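Local coordinates for folylpolyglutamate synthase protein FOLC (Mycobacterium tuberculosis, PDB 2VOR) that probably catalyses the ATP-dependent addition of L-glutamate to dihydropteroate and, repeatedly, to tetrahydrofolate, yielding dihydrofolate and folylpolyglutamates, at residues P99-P104 with V473-A478. Numbering follows the deposited sequence.
Sequences PHLQSP and VTAGAA. With ACP (phosphomethylphosphonic acid adenylate ester), chain B.
Leu101 lies against the backbone of Gly476 in helix 472-481, where the two segments come within 4.0 Å between the CA atoms of these two residues. The tight part of the contact is made here. Leu101 O approaches Gly476 CA at 3.2 Å, and the angle of 145° at the hydrogen fits a CA-H...O contact rather than a conventional hydrogen bond. Gly476 has no side chain, and the oxygen sits directly against its CA. The side chain of Leu101 adds to this: its CD2 reaches over the helix backbone to 3.2 Å from Gly476 N and 3.5 Å from Gly476 CA, the latter closer than carbons usually pack. CD2 of Leu101 also meets the methyl of Ala475, with CB 3.9 Å away. CG of Leu101 stands beside its own backbone N (chi1 -89°), and from there the CD2 branch extends over the turn at Ala475 and Gly476.

The contact joins the two ATP-handling parts of a Mur ligase-type fold: the loop follows strand 93-96 of the large mixed sheet that also contains strand 66-70, while helix 472-481 follows strand 464-469 of the six-stranded C-terminal sheet. Leu101 also touches Arg338, which binds ADP, and Pro99, after a cis peptide bond, brings CD to 3.1 Å from O2G of the bound ATP analogue. The start of the loop thus lies by the gamma-phosphate end of the analogue.

Toward Gln102, which is partly exposed, the fit slackens. Its CG is 3.6 Å from Gly476 O, and the chain then runs on, extended, past the segment; OE1 is hydrogen-bonded to Arg479, while NE2 bonds to Thr480 and the carbonyl of Arg484.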
loop_
_atom_site.group_PDB
_atom_site.type_symbol
_atom_site.label_atom_id
_atom_site.label_comp_id
_atom_site.label_asym_id
_atom_site.label_seq_id
_atom_site.Cartn_x
_atom_site.Cartn_y
_atom_site.Cartn_z
ATOM N N PRO A 99 -5.006 -0.784 2.800
ATOM C CA PRO A 99 -5.784 -0.717 4.073
ATOM C C PRO A 99 -4.948 -0.105 5.221
ATOM O O PRO A 99 -3.748 0.062 5.043
ATOM C CB PRO A 99 -6.008 -2.215 4.438
ATOM C CG PRO A 99 -4.968 -2.978 3.759
ATOM C CD PRO A 99 -4.304 -2.081 2.623
ATOM N N HIS A 100 -5.508 0.106 6.424
ATOM C CA HIS A 100 -4.641 0.534 7.567
ATOM C C HIS A 100 -3.917 -0.613 8.254
ATOM O O HIS A 100 -4.376 -1.728 8.176
ATOM C CB HIS A 100 -5.425 1.330 8.602
ATOM C CG HIS A 100 -6.441 0.517 9.319
ATOM N ND1 HIS A 100 -7.766 0.498 8.959
ATOM C CD2 HIS A 100 -6.306 -0.381 10.321
ATOM C CE1 HIS A 100 -8.422 -0.336 9.758
ATOM N NE2 HIS A 100 -7.560 -0.857 10.613
ATOM N N LEU A 101 -2.753 -0.358 8.845
ATOM C CA LEU A 101 -1.996 -1.336 9.568
ATOM C C LEU A 101 -2.478 -1.453 11.043
ATOM O O LEU A 101 -2.709 -2.560 11.566
ATOM C CB LEU A 101 -0.549 -0.871 9.663
ATOM C CG LEU A 101 0.476 -1.195 8.621
ATOM C CD1 LEU A 101 1.701 -0.378 9.015
ATOM C CD2 LEU A 101 0.804 -2.717 8.508
ATOM N N GLN A 102 -2.565 -0.302 11.721
ATOM C CA GLN A 102 -2.838 -0.249 13.159
ATOM C C GLN A 102 -4.121 0.482 13.485
ATOM O O GLN A 102 -4.886 0.050 14.306
ATOM C CB GLN A 102 -1.661 0.392 13.903
ATOM C CG GLN A 102 -0.338 -0.253 13.621
ATOM C CD GLN A 102 0.791 0.500 14.256
ATOM O OE1 GLN A 102 1.483 1.267 13.581
ATOM N NE2 GLN A 102 1.034 0.257 15.575
ATOM N N SER A 103 -4.368 1.611 12.849
ATOM C CA SER A 103 -5.515 2.374 13.265
ATOM C C SER A 103 -6.184 2.964 12.048
ATOM O O SER A 103 -5.526 3.446 11.181
ATOM C CB SER A 103 -5.119 3.473 14.283
ATOM O OG SER A 103 -6.198 4.359 14.442
ATOM N N PRO A 104 -7.502 2.884 11.984
ATOM C CA PRO A 104 -8.244 3.516 10.878
ATOM C C PRO A 104 -7.785 4.968 10.557
ATOM O O PRO A 104 -7.839 5.355 9.396
ATOM C CB PRO A 104 -9.692 3.543 11.371
ATOM C CG PRO A 104 -9.654 3.077 12.750
ATOM C CD PRO A 104 -8.378 2.385 13.055
ATOM N N VAL A 473 -2.439 -7.050 7.965
ATOM C CA VAL A 473 -2.928 -7.204 9.349
ATOM C C VAL A 473 -1.880 -7.849 10.278
ATOM O O VAL A 473 -1.803 -7.470 11.440
ATOM C CB VAL A 473 -4.247 -8.018 9.378
ATOM C CG1 VAL A 473 -4.742 -8.268 10.798
ATOM C CG2 VAL A 473 -5.295 -7.295 8.552
ATOM N N THR A 474 -1.085 -8.806 9.789
ATOM C CA THR A 474 0.031 -9.388 10.568
ATOM C C THR A 474 1.150 -8.388 10.857
ATOM O O THR A 474 1.671 -8.345 11.977
ATOM C CB THR A 474 0.754 -10.557 9.834
ATOM O OG1 THR A 474 -0.204 -11.449 9.228
ATOM C CG2 THR A 474 1.616 -11.273 10.780
ATOM N N ALA A 475 1.577 -7.617 9.839
ATOM C CA ALA A 475 2.544 -6.570 10.069
ATOM C C ALA A 475 1.982 -5.440 10.975
ATOM O O ALA A 475 2.672 -4.919 11.842
ATOM C CB ALA A 475 2.985 -6.002 8.722
ATOM N N GLY A 476 0.752 -5.024 10.755
ATOM C CA GLY A 476 0.124 -4.062 11.652
ATOM C C GLY A 476 -0.050 -4.521 13.095
ATOM O O GLY A 476 0.217 -3.740 14.022
ATOM N N ALA A 477 -0.449 -5.789 13.333
ATOM C CA ALA A 477 -0.575 -6.277 14.707
ATOM C C ALA A 477 0.804 -6.371 15.325
ATOM O O ALA A 477 0.973 -6.128 16.503
ATOM C CB ALA A 477 -1.270 -7.669 14.772
ATOM N N ALA A 478 1.811 -6.717 14.551
ATOM C CA ALA A 478 3.135 -6.844 15.167
ATOM C C ALA A 478 3.696 -5.454 15.454
ATOM O O ALA A 478 4.435 -5.249 16.423
ATOM C CB ALA A 478 4.027 -7.597 14.256
HETATM P PG ACP B . -1.355 -3.201 0.520
HETATM O O1G ACP B . -1.115 -1.463 0.961
HETATM O O2G ACP B . -2.789 -3.789 0.515
HETATM O O3G ACP B . -0.395 -3.952 1.396
HETATM P PB ACP B . -0.045 -1.970 -1.913
HETATM O O1B ACP B . -0.284 -2.100 -3.363
HETATM O O2B ACP B . -0.623 -0.703 -1.418
HETATM C C3B ACP B . -1.194 -3.278 -1.295
HETATM P PA ACP B . 2.293 -1.387 -0.590
HETATM O O1A ACP B . 1.797 -1.701 0.868
HETATM O O2A ACP B . 3.598 -0.654 -0.800
HETATM O O3A ACP B . 1.476 -2.298 -1.708
HETATM O "O5'" ACP B . 3.299 -2.782 -0.442
HETATM C "C5'" ACP B . 2.843 -4.146 0.007
HETATM C "C4'" ACP B . 3.963 -5.168 -0.022
HETATM O "O4'" ACP B . 4.250 -5.283 -1.435
HETATM C "C3'" ACP B . 5.247 -4.556 0.535
HETATM O "O3'" ACP B . 5.442 -4.866 1.907
HETATM C "C2'" ACP B . 6.367 -5.179 -0.290
HETATM O "O2'" ACP B . 6.672 -6.502 0.160
HETATM C "C1'" ACP B . 5.706 -5.370 -1.624
HETATM N N9 ACP B . 5.917 -4.330 -2.686
HETATM C C8 ACP B . 5.749 -2.973 -2.607
HETATM N N7 ACP B . 5.987 -2.410 -3.805
HETATM C C5 ACP B . 6.339 -3.416 -4.629
HETATM C C6 ACP B . 6.681 -3.471 -5.967
HETATM N N6 ACP B . 6.741 -2.364 -6.707
HETATM N N1 ACP B . 6.920 -4.680 -6.496
HETATM C C2 ACP B . 6.900 -5.795 -5.790
HETATM N N3 ACP B . 6.579 -5.790 -4.507
HETATM C C4 ACP B . 6.275 -4.625 -3.934
#